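Local coordinates for mitogen activated protein kinase, putative (Leishmania donovani, PDB 4QNY), which probably phosphorylates serine and threonine residues of target proteins as a MAP kinase, and is seen here with an ATP analogue and magnesium, at residues Gln206-Leu220 with Leu287-Thr301. Residues are numbered along the deposited sequence; the frame is centred on the assembly and turned at random.
Sequences QIDVWGIGCILGELL and LLRHMLVFNPKRRIT
M291 drops its side chain as a knob into the hole formed by V209, I212, G213 and L216, joining two helices of the C-terminal lobe of the protein kinase fold: 206-219, the αF helix at the lobe's core, and the end of 282-291. G213 has no side chain, and its CA lies 3.8 Å from M291 CB. From there the thioether runs extended to I212, CE meeting CG2 at 3.7 Å. The side chains of I212 and L216 also touch helix 124-143. Farther along, L288 pushes CD1 against the backbone of G213 and G217, while L216 CD2 lies over the L288 backbone. L292, the first residue beyond the helix, sets CD2 almost squarely over the six-membered ring of W210, a CH-pi contact 3.7 Å from the ring centroid. W210 CG is anti to its own backbone N (chi1 180°), which carries the indole out to L292.

The loop after L292 then returns past the start of 206-219. R299, the arginine characteristic of kinase αH-αI loops, turns one face of its guanidinium to W210 CE3, the two planes 61° apart. P296 CA covers the guanidinium's opposite face. One edge of the group sends NE and NH2 to the single acceptor V293 O, fixing the rotation of the group; NH1 makes a salt bridge to E195, in the conserved Ala-Pro-Glu motif, and a weak bond to Q206 O. Beside R299, the bent Q206 side chain uses one amide nitrogen twice: NE2 donates to P296 O at 3.2 Å, in the carbonyl plane, and to I300 O at 2.9 Å, from above the plane of that carbonyl.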
ATOM      1  N   GLN A 206       5.558   8.565  -8.479  1.00 17.71           N
ATOM      2  CA  GLN A 206       4.535   8.294  -9.482  1.00 14.30           C
ATOM      3  C   GLN A 206       4.105   6.828  -9.493  1.00 16.36           C
ATOM      4  O   GLN A 206       3.065   6.487 -10.060  1.00 14.38           O
ATOM      5  CB  GLN A 206       5.034   8.700 -10.871  1.00 13.76           C
ATOM      6  CG  GLN A 206       5.129  10.205 -11.081  1.00 16.19           C
ATOM      7  CD  GLN A 206       3.781  10.893 -10.965  1.00 28.41           C
ATOM      8  OE1 GLN A 206       3.399  11.359  -9.890  1.00 39.97           O
ATOM      9  NE2 GLN A 206       3.052  10.956 -12.072  1.00 14.62           N
ATOM     10  N   ILE A 207       4.899   5.964  -8.865  1.00 13.02           N
ATOM     11  CA  ILE A 207       4.558   4.547  -8.796  1.00 15.02           C
ATOM     12  C   ILE A 207       3.368   4.320  -7.868  1.00 12.72           C
ATOM     13  O   ILE A 207       2.660   3.321  -7.989  1.00 12.56           O
ATOM     14  CB  ILE A 207       5.751   3.684  -8.321  1.00 18.38           C
ATOM     15  CG1 ILE A 207       6.109   3.997  -6.866  1.00 13.15           C
ATOM     16  CG2 ILE A 207       6.954   3.881  -9.235  1.00 12.67           C
ATOM     17  CD1 ILE A 207       7.047   2.988  -6.238  1.00 13.03           C
ATOM     18  N   ASP A 208       3.146   5.253  -6.946  1.00 22.50           N
ATOM     19  CA  ASP A 208       1.998   5.179  -6.051  1.00 20.72           C
ATOM     20  C   ASP A 208       0.734   5.628  -6.773  1.00 14.79           C
ATOM     21  O   ASP A 208      -0.362   5.150  -6.479  1.00 14.69           O
ATOM     22  CB  ASP A 208       2.228   6.029  -4.800  1.00 20.28           C
ATOM     23  CG  ASP A 208       3.249   5.416  -3.860  1.00 22.62           C
ATOM     24  OD1 ASP A 208       3.429   4.181  -3.897  1.00 13.56           O
ATOM     25  OD2 ASP A 208       3.869   6.171  -3.081  1.00 15.43           O
ATOM     26  N   VAL A 209       0.896   6.548  -7.719  1.00 13.34           N
ATOM     27  CA  VAL A 209      -0.221   7.028  -8.525  1.00 13.48           C
ATOM     28  C   VAL A 209      -0.726   5.904  -9.422  1.00 17.53           C
ATOM     29  O   VAL A 209      -1.930   5.756  -9.636  1.00 22.38           O
ATOM     30  CB  VAL A 209       0.179   8.246  -9.385  1.00 21.01           C
ATOM     31  CG1 VAL A 209      -0.988   8.705 -10.247  1.00 23.23           C
ATOM     32  CG2 VAL A 209       0.670   9.381  -8.500  1.00 22.64           C
ATOM     33  N   TRP A 210       0.210   5.108  -9.932  1.00 19.89           N
ATOM     34  CA  TRP A 210      -0.120   3.954 -10.761  1.00 14.31           C
ATOM     35  C   TRP A 210      -0.985   2.967  -9.987  1.00 12.79           C
ATOM     36  O   TRP A 210      -1.946   2.415 -10.523  1.00 13.34           O
ATOM     37  CB  TRP A 210       1.155   3.265 -11.258  1.00 13.62           C
ATOM     38  CG  TRP A 210       0.890   2.065 -12.117  1.00 12.53           C
ATOM     39  CD1 TRP A 210       0.767   0.770 -11.702  1.00 15.35           C
ATOM     40  CD2 TRP A 210       0.710   2.049 -13.539  1.00 12.72           C
ATOM     41  NE1 TRP A 210       0.522  -0.050 -12.777  1.00 12.70           N
ATOM     42  CE2 TRP A 210       0.483   0.711 -13.916  1.00 13.99           C
ATOM     43  CE3 TRP A 210       0.719   3.037 -14.529  1.00 12.91           C
ATOM     44  CZ2 TRP A 210       0.268   0.335 -15.240  1.00 24.21           C
ATOM     45  CZ3 TRP A 210       0.507   2.661 -15.843  1.00 21.52           C
ATOM     46  CH2 TRP A 210       0.283   1.322 -16.186  1.00 24.33           C
ATOM     47  N   GLY A 211      -0.636   2.756  -8.722  1.00 13.58           N
ATOM     48  CA  GLY A 211      -1.387   1.867  -7.855  1.00 15.64           C
ATOM     49  C   GLY A 211      -2.813   2.336  -7.637  1.00 13.20           C
ATOM     50  O   GLY A 211      -3.734   1.525  -7.572  1.00 20.80           O
ATOM     51  N   ILE A 212      -2.995   3.648  -7.527  1.00 17.30           N
ATOM     52  CA  ILE A 212      -4.322   4.231  -7.361  1.00 15.79           C
ATOM     53  C   ILE A 212      -5.149   4.047  -8.631  1.00 19.55           C
ATOM     54  O   ILE A 212      -6.351   3.781  -8.569  1.00 20.30           O
ATOM     55  CB  ILE A 212      -4.239   5.730  -7.004  1.00 15.02           C
ATOM     56  CG1 ILE A 212      -3.540   5.913  -5.658  1.00 16.62           C
ATOM     57  CG2 ILE A 212      -5.623   6.358  -6.958  1.00 16.76           C
ATOM     58  CD1 ILE A 212      -4.268   5.270  -4.496  1.00 23.81           C
ATOM     59  N   GLY A 213      -4.493   4.180  -9.780  1.00 20.25           N
ATOM     60  CA  GLY A 213      -5.140   3.958 -11.060  1.00 16.22           C
ATOM     61  C   GLY A 213      -5.653   2.538 -11.193  1.00 21.22           C
ATOM     62  O   GLY A 213      -6.770   2.312 -11.654  1.00 14.56           O
ATOM     63  N   CYS A 214      -4.830   1.576 -10.784  1.00 15.50           N
ATOM     64  CA  CYS A 214      -5.234   0.174 -10.785  1.00 21.54           C
ATOM     65  C   CYS A 214      -6.437  -0.034  -9.874  1.00 20.23           C
ATOM     66  O   CYS A 214      -7.374  -0.754 -10.215  1.00 16.83           O
ATOM     67  CB  CYS A 214      -4.079  -0.721 -10.338  1.00 24.50           C
ATOM     68  SG  CYS A 214      -2.622  -0.665 -11.400  1.00 13.32           S
ATOM     69  N   ILE A 215      -6.399   0.606  -8.710  1.00 14.25           N
ATOM     70  CA  ILE A 215      -7.494   0.536  -7.752  1.00 19.52           C
ATOM     71  C   ILE A 215      -8.746   1.208  -8.314  1.00 21.31           C
ATOM     72  O   ILE A 215      -9.856   0.697  -8.166  1.00 24.14           O
ATOM     73  CB  ILE A 215      -7.102   1.186  -6.410  1.00 19.31           C
ATOM     74  CG1 ILE A 215      -6.014   0.360  -5.723  1.00 21.45           C
ATOM     75  CG2 ILE A 215      -8.310   1.317  -5.497  1.00 22.76           C
ATOM     76  CD1 ILE A 215      -5.428   1.017  -4.493  1.00 24.05           C
ATOM     77  N   LEU A 216      -8.558   2.352  -8.969  1.00 15.07           N
ATOM     78  CA  LEU A 216      -9.664   3.056  -9.611  1.00 23.68           C
ATOM     79  C   LEU A 216     -10.298   2.196 -10.700  1.00 20.45           C
ATOM     80  O   LEU A 216     -11.518   2.183 -10.862  1.00 17.55           O
ATOM     81  CB  LEU A 216      -9.188   4.388 -10.197  1.00 28.61           C
ATOM     82  CG  LEU A 216     -10.203   5.182 -11.026  1.00 22.12           C
ATOM     83  CD1 LEU A 216     -11.450   5.483 -10.212  1.00 16.70           C
ATOM     84  CD2 LEU A 216      -9.583   6.469 -11.549  1.00 16.07           C
ATOM     85  N   GLY A 217      -9.460   1.473 -11.438  1.00 20.36           N
ATOM     86  CA  GLY A 217      -9.932   0.602 -12.498  1.00 20.90           C
ATOM     87  C   GLY A 217     -10.820  -0.513 -11.982  1.00 22.58           C
ATOM     88  O   GLY A 217     -11.756  -0.941 -12.659  1.00 17.62           O
ATOM     89  N   GLU A 218     -10.529  -0.980 -10.773  1.00 16.54           N
ATOM     90  CA  GLU A 218     -11.308  -2.050 -10.163  1.00 27.11           C
ATOM     91  C   GLU A 218     -12.575  -1.516  -9.501  1.00 17.65           C
ATOM     92  O   GLU A 218     -13.622  -2.162  -9.541  1.00 18.47           O
ATOM     93  CB  GLU A 218     -10.462  -2.812  -9.143  1.00 16.71           C
ATOM     94  CG  GLU A 218      -9.288  -3.556  -9.751  1.00 27.72           C
ATOM     95  CD  GLU A 218      -8.491  -4.330  -8.722  1.00 32.79           C
ATOM     96  OE1 GLU A 218      -9.111  -5.005  -7.874  1.00 22.55           O
ATOM     97  OE2 GLU A 218      -7.245  -4.264  -8.761  1.00 33.89           O
ATOM     98  N   LEU A 219     -12.472  -0.338  -8.891  1.00 17.29           N
ATOM     99  CA  LEU A 219     -13.618   0.302  -8.251  1.00 24.91           C
ATOM    100  C   LEU A 219     -14.701   0.644  -9.269  1.00 27.93           C
ATOM    101  O   LEU A 219     -15.892   0.606  -8.962  1.00 28.51           O
ATOM    102  CB  LEU A 219     -13.181   1.566  -7.506  1.00 17.40           C
ATOM    103  CG  LEU A 219     -12.380   1.368  -6.217  1.00 23.87           C
ATOM    104  CD1 LEU A 219     -11.799   2.688  -5.738  1.00 16.64           C
ATOM    105  CD2 LEU A 219     -13.243   0.737  -5.134  1.00 20.30           C
ATOM    106  N   LEU A 220     -14.278   0.970 -10.487  1.00 18.44           N
ATOM    107  CA  LEU A 220     -15.205   1.325 -11.557  1.00 19.23           C
ATOM    108  C   LEU A 220     -15.931   0.104 -12.117  1.00 24.50           C
ATOM    109  O   LEU A 220     -16.761   0.227 -13.018  1.00 23.55           O
ATOM    110  CB  LEU A 220     -14.464   2.051 -12.681  1.00 25.04           C
ATOM    111  CG  LEU A 220     -14.129   3.521 -12.423  1.00 32.34           C
ATOM    112  CD1 LEU A 220     -13.203   4.058 -13.503  1.00 25.92           C
ATOM    113  CD2 LEU A 220     -15.404   4.349 -12.342  1.00 28.16           C
ATOM    114  N   LEU A 287      -9.445  10.489 -15.635  1.00 17.58           N
ATOM    115  CA  LEU A 287      -8.570  10.361 -14.475  1.00 22.92           C
ATOM    116  C   LEU A 287      -7.901   8.993 -14.471  1.00 16.25           C
ATOM    117  O   LEU A 287      -6.722   8.867 -14.147  1.00 28.55           O
ATOM    118  CB  LEU A 287      -9.353  10.574 -13.179  1.00 17.27           C
ATOM    119  CG  LEU A 287      -8.536  10.496 -11.886  1.00 19.20           C
ATOM    120  CD1 LEU A 287      -7.459  11.569 -11.865  1.00 25.50           C
ATOM    121  CD2 LEU A 287      -9.438  10.612 -10.668  1.00 17.19           C
ATOM    122  N   LEU A 288      -8.667   7.973 -14.842  1.00 16.41           N
ATOM    123  CA  LEU A 288      -8.154   6.612 -14.943  1.00 15.98           C
ATOM    124  C   LEU A 288      -7.089   6.508 -16.031  1.00 22.14           C
ATOM    125  O   LEU A 288      -6.041   5.894 -15.830  1.00 23.19           O
ATOM    126  CB  LEU A 288      -9.298   5.634 -15.226  1.00 16.46           C
ATOM    127  CG  LEU A 288      -8.935   4.153 -15.331  1.00 19.75           C
ATOM    128  CD1 LEU A 288      -8.313   3.672 -14.035  1.00 15.63           C
ATOM    129  CD2 LEU A 288     -10.160   3.322 -15.681  1.00 19.26           C
ATOM    130  N   ARG A 289      -7.369   7.116 -17.180  1.00 16.36           N
ATOM    131  CA  ARG A 289      -6.436   7.129 -18.302  1.00 19.36           C
ATOM    132  C   ARG A 289      -5.121   7.809 -17.937  1.00 24.27           C
ATOM    133  O   ARG A 289      -4.040   7.308 -18.254  1.00 21.44           O
ATOM    134  CB  ARG A 289      -7.067   7.835 -19.505  1.00 18.07           C
ATOM    135  CG  ARG A 289      -6.096   8.137 -20.634  1.00 17.31           C
ATOM    136  CD  ARG A 289      -6.529   9.369 -21.415  1.00 18.94           C
ATOM    137  NE  ARG A 289      -6.546  10.563 -20.574  1.00 31.79           N
ATOM    138  CZ  ARG A 289      -5.493  11.351 -20.373  1.00 34.92           C
ATOM    139  NH1 ARG A 289      -4.333  11.073 -20.953  1.00 41.24           N
ATOM    140  NH2 ARG A 289      -5.599  12.417 -19.592  1.00 27.46           N
ATOM    141  N   HIS A 290      -5.221   8.951 -17.266  1.00 16.03           N
ATOM    142  CA  HIS A 290      -4.049   9.750 -16.936  1.00 16.93           C
ATOM    143  C   HIS A 290      -3.245   9.130 -15.792  1.00 19.22           C
ATOM    144  O   HIS A 290      -2.025   9.280 -15.729  1.00 17.75           O
ATOM    145  CB  HIS A 290      -4.468  11.178 -16.579  1.00 16.34           C
ATOM    146  CG  HIS A 290      -3.416  12.205 -16.862  1.00 27.46           C
ATOM    147  ND1 HIS A 290      -3.679  13.557 -16.867  1.00 20.85           N
ATOM    148  CD2 HIS A 290      -2.100  12.075 -17.153  1.00 25.93           C
ATOM    149  CE1 HIS A 290      -2.570  14.218 -17.146  1.00 20.07           C
ATOM    150  NE2 HIS A 290      -1.596  13.343 -17.323  1.00 23.86           N
ATOM    151  N   MET A 291      -3.933   8.434 -14.892  1.00 21.82           N
ATOM    152  CA  MET A 291      -3.270   7.734 -13.794  1.00 17.67           C
ATOM    153  C   MET A 291      -2.474   6.538 -14.303  1.00 14.12           C
ATOM    154  O   MET A 291      -1.502   6.118 -13.678  1.00 27.52           O
ATOM    155  CB  MET A 291      -4.287   7.266 -12.751  1.00 19.15           C
ATOM    156  CG  MET A 291      -4.691   8.325 -11.739  1.00 24.79           C
ATOM    157  SD  MET A 291      -5.891   7.699 -10.547  1.00 21.26           S
ATOM    158  CE  MET A 291      -6.016   9.090  -9.428  1.00 48.41           C
ATOM    159  N   LEU A 292      -2.898   5.989 -15.435  1.00 14.74           N
ATOM    160  CA  LEU A 292      -2.265   4.796 -15.982  1.00 14.32           C
ATOM    161  C   LEU A 292      -1.486   5.102 -17.256  1.00 17.85           C
ATOM    162  O   LEU A 292      -1.571   4.369 -18.241  1.00 20.87           O
ATOM    163  CB  LEU A 292      -3.313   3.712 -16.246  1.00 18.24           C
ATOM    164  CG  LEU A 292      -4.014   3.163 -14.998  1.00 22.11           C
ATOM    165  CD1 LEU A 292      -5.107   2.172 -15.375  1.00 14.86           C
ATOM    166  CD2 LEU A 292      -3.007   2.516 -14.059  1.00 15.63           C
ATOM    167  N   VAL A 293      -0.723   6.189 -17.228  1.00 14.62           N
ATOM    168  CA  VAL A 293       0.150   6.544 -18.339  1.00 28.92           C
ATOM    169  C   VAL A 293       1.497   5.848 -18.176  1.00 26.12           C
ATOM    170  O   VAL A 293       2.066   5.838 -17.084  1.00 24.42           O
ATOM    171  CB  VAL A 293       0.355   8.071 -18.439  1.00 28.31           C
ATOM    172  CG1 VAL A 293       1.427   8.408 -19.466  1.00 19.05           C
ATOM    173  CG2 VAL A 293      -0.954   8.758 -18.787  1.00 15.64           C
ATOM    174  N   PHE A 294       1.987   5.258 -19.264  1.00 23.54           N
ATOM    175  CA  PHE A 294       3.246   4.515 -19.269  1.00 28.25           C
ATOM    176  C   PHE A 294       4.407   5.320 -18.687  1.00 24.64           C
ATOM    177  O   PHE A 294       4.997   4.934 -17.676  1.00 14.66           O
ATOM    178  CB  PHE A 294       3.577   4.072 -20.697  1.00 28.99           C
ATOM    179  CG  PHE A 294       4.893   3.359 -20.824  1.00 30.13           C
ATOM    180  CD1 PHE A 294       5.000   2.012 -20.522  1.00 21.16           C
ATOM    181  CD2 PHE A 294       6.021   4.035 -21.263  1.00 27.84           C
ATOM    182  CE1 PHE A 294       6.209   1.355 -20.644  1.00 16.12           C
ATOM    183  CE2 PHE A 294       7.233   3.385 -21.385  1.00 18.77           C
ATOM    184  CZ  PHE A 294       7.327   2.044 -21.077  1.00 19.46           C
ATOM    185  N   ASN A 295       4.731   6.435 -19.333  1.00 15.42           N
ATOM    186  CA  ASN A 295       5.793   7.317 -18.867  1.00 15.56           C
ATOM    187  C   ASN A 295       5.362   8.072 -17.612  1.00 20.56           C
ATOM    188  O   ASN A 295       4.419   8.862 -17.655  1.00 15.34           O
ATOM    189  CB  ASN A 295       6.186   8.299 -19.974  1.00 30.80           C
ATOM    190  CG  ASN A 295       7.511   8.988 -19.710  1.00 27.57           C
ATOM    191  OD1 ASN A 295       7.981   9.053 -18.574  1.00 24.15           O
ATOM    192  ND2 ASN A 295       8.122   9.514 -20.767  1.00 17.37           N
ATOM    193  N   PRO A 296       6.055   7.831 -16.487  1.00 23.81           N
ATOM    194  CA  PRO A 296       5.715   8.477 -15.213  1.00 20.68           C
ATOM    195  C   PRO A 296       5.831   9.999 -15.272  1.00 26.24           C
ATOM    196  O   PRO A 296       5.205  10.692 -14.470  1.00 23.56           O
ATOM    197  CB  PRO A 296       6.741   7.888 -14.235  1.00 14.57           C
ATOM    198  CG  PRO A 296       7.862   7.399 -15.096  1.00 14.88           C
ATOM    199  CD  PRO A 296       7.209   6.925 -16.355  1.00 14.94           C
ATOM    200  N   LYS A 297       6.614  10.506 -16.218  1.00 28.58           N
ATOM    201  CA  LYS A 297       6.802  11.944 -16.369  1.00 22.32           C
ATOM    202  C   LYS A 297       5.597  12.600 -17.038  1.00 25.26           C
ATOM    203  O   LYS A 297       5.398  13.809 -16.928  1.00 25.64           O
ATOM    204  CB  LYS A 297       8.071  12.234 -17.172  1.00 28.23           C
ATOM    205  CG  LYS A 297       9.346  11.726 -16.520  1.00 36.41           C
ATOM    206  CD  LYS A 297      10.553  11.953 -17.417  1.00 51.60           C
ATOM    207  CE  LYS A 297      11.822  11.393 -16.794  1.00 61.34           C
ATOM    208  NZ  LYS A 297      12.183  12.094 -15.532  1.00 67.22           N
ATOM    209  N   ARG A 298       4.799  11.798 -17.736  1.00 26.39           N
ATOM    210  CA  ARG A 298       3.587  12.290 -18.383  1.00 16.75           C
ATOM    211  C   ARG A 298       2.352  11.814 -17.625  1.00 16.23           C
ATOM    212  O   ARG A 298       1.224  12.185 -17.950  1.00 16.63           O
ATOM    213  CB  ARG A 298       3.534  11.834 -19.842  1.00 17.00           C
ATOM    214  CG  ARG A 298       4.627  12.439 -20.712  1.00 28.08           C
ATOM    215  CD  ARG A 298       4.925  11.569 -21.924  1.00 38.56           C
ATOM    216  NE  ARG A 298       3.883  11.637 -22.945  1.00 47.49           N
ATOM    217  CZ  ARG A 298       4.031  12.234 -24.124  1.00 48.48           C
ATOM    218  NH1 ARG A 298       3.030  12.246 -24.994  1.00 54.26           N
ATOM    219  NH2 ARG A 298       5.181  12.816 -24.434  1.00 43.51           N
ATOM    220  N   ARG A 299       2.583  10.986 -16.611  1.00 27.07           N
ATOM    221  CA  ARG A 299       1.519  10.496 -15.746  1.00 20.17           C
ATOM    222  C   ARG A 299       1.066  11.598 -14.793  1.00 25.68           C
ATOM    223  O   ARG A 299       1.870  12.430 -14.372  1.00 17.80           O
ATOM    224  CB  ARG A 299       1.996   9.270 -14.964  1.00 14.61           C
ATOM    225  CG  ARG A 299       0.937   8.605 -14.100  1.00 14.22           C
ATOM    226  CD  ARG A 299       1.534   7.441 -13.329  1.00 16.79           C
ATOM    227  NE  ARG A 299       2.194   6.488 -14.217  1.00 34.02           N
ATOM    228  CZ  ARG A 299       3.313   5.838 -13.919  1.00 31.92           C
ATOM    229  NH1 ARG A 299       3.907   6.034 -12.750  1.00 32.51           N
ATOM    230  NH2 ARG A 299       3.841   4.990 -14.792  1.00 21.38           N
ATOM    231  N   ILE A 300      -0.222  11.602 -14.460  1.00 15.46           N
ATOM    232  CA  ILE A 300      -0.775  12.618 -13.575  1.00 25.62           C
ATOM    233  C   ILE A 300      -0.138  12.524 -12.188  1.00 15.62           C
ATOM    234  O   ILE A 300       0.180  11.435 -11.708  1.00 22.12           O
ATOM    235  CB  ILE A 300      -2.321  12.497 -13.474  1.00 24.82           C
ATOM    236  CG1 ILE A 300      -2.938  13.794 -12.945  1.00 24.20           C
ATOM    237  CG2 ILE A 300      -2.734  11.299 -12.625  1.00 20.48           C
ATOM    238  CD1 ILE A 300      -4.448  13.829 -13.040  1.00 16.96           C
ATOM    239  N   THR A 301       0.084  13.675 -11.562  1.00 26.82           N
ATOM    240  CA  THR A 301       0.662  13.712 -10.226  1.00 21.17           C
ATOM    241  C   THR A 301      -0.446  13.679  -9.184  1.00 24.49           C
ATOM    242  O   THR A 301      -1.623  13.789  -9.521  1.00 24.23           O
ATOM    243  CB  THR A 301       1.534  14.962 -10.013  1.00 17.01           C
ATOM    244  OG1 THR A 301       0.724  16.139 -10.127  1.00 17.83           O
ATOM    245  CG2 THR A 301       2.650  15.017 -11.046  1.00 18.62           C
TER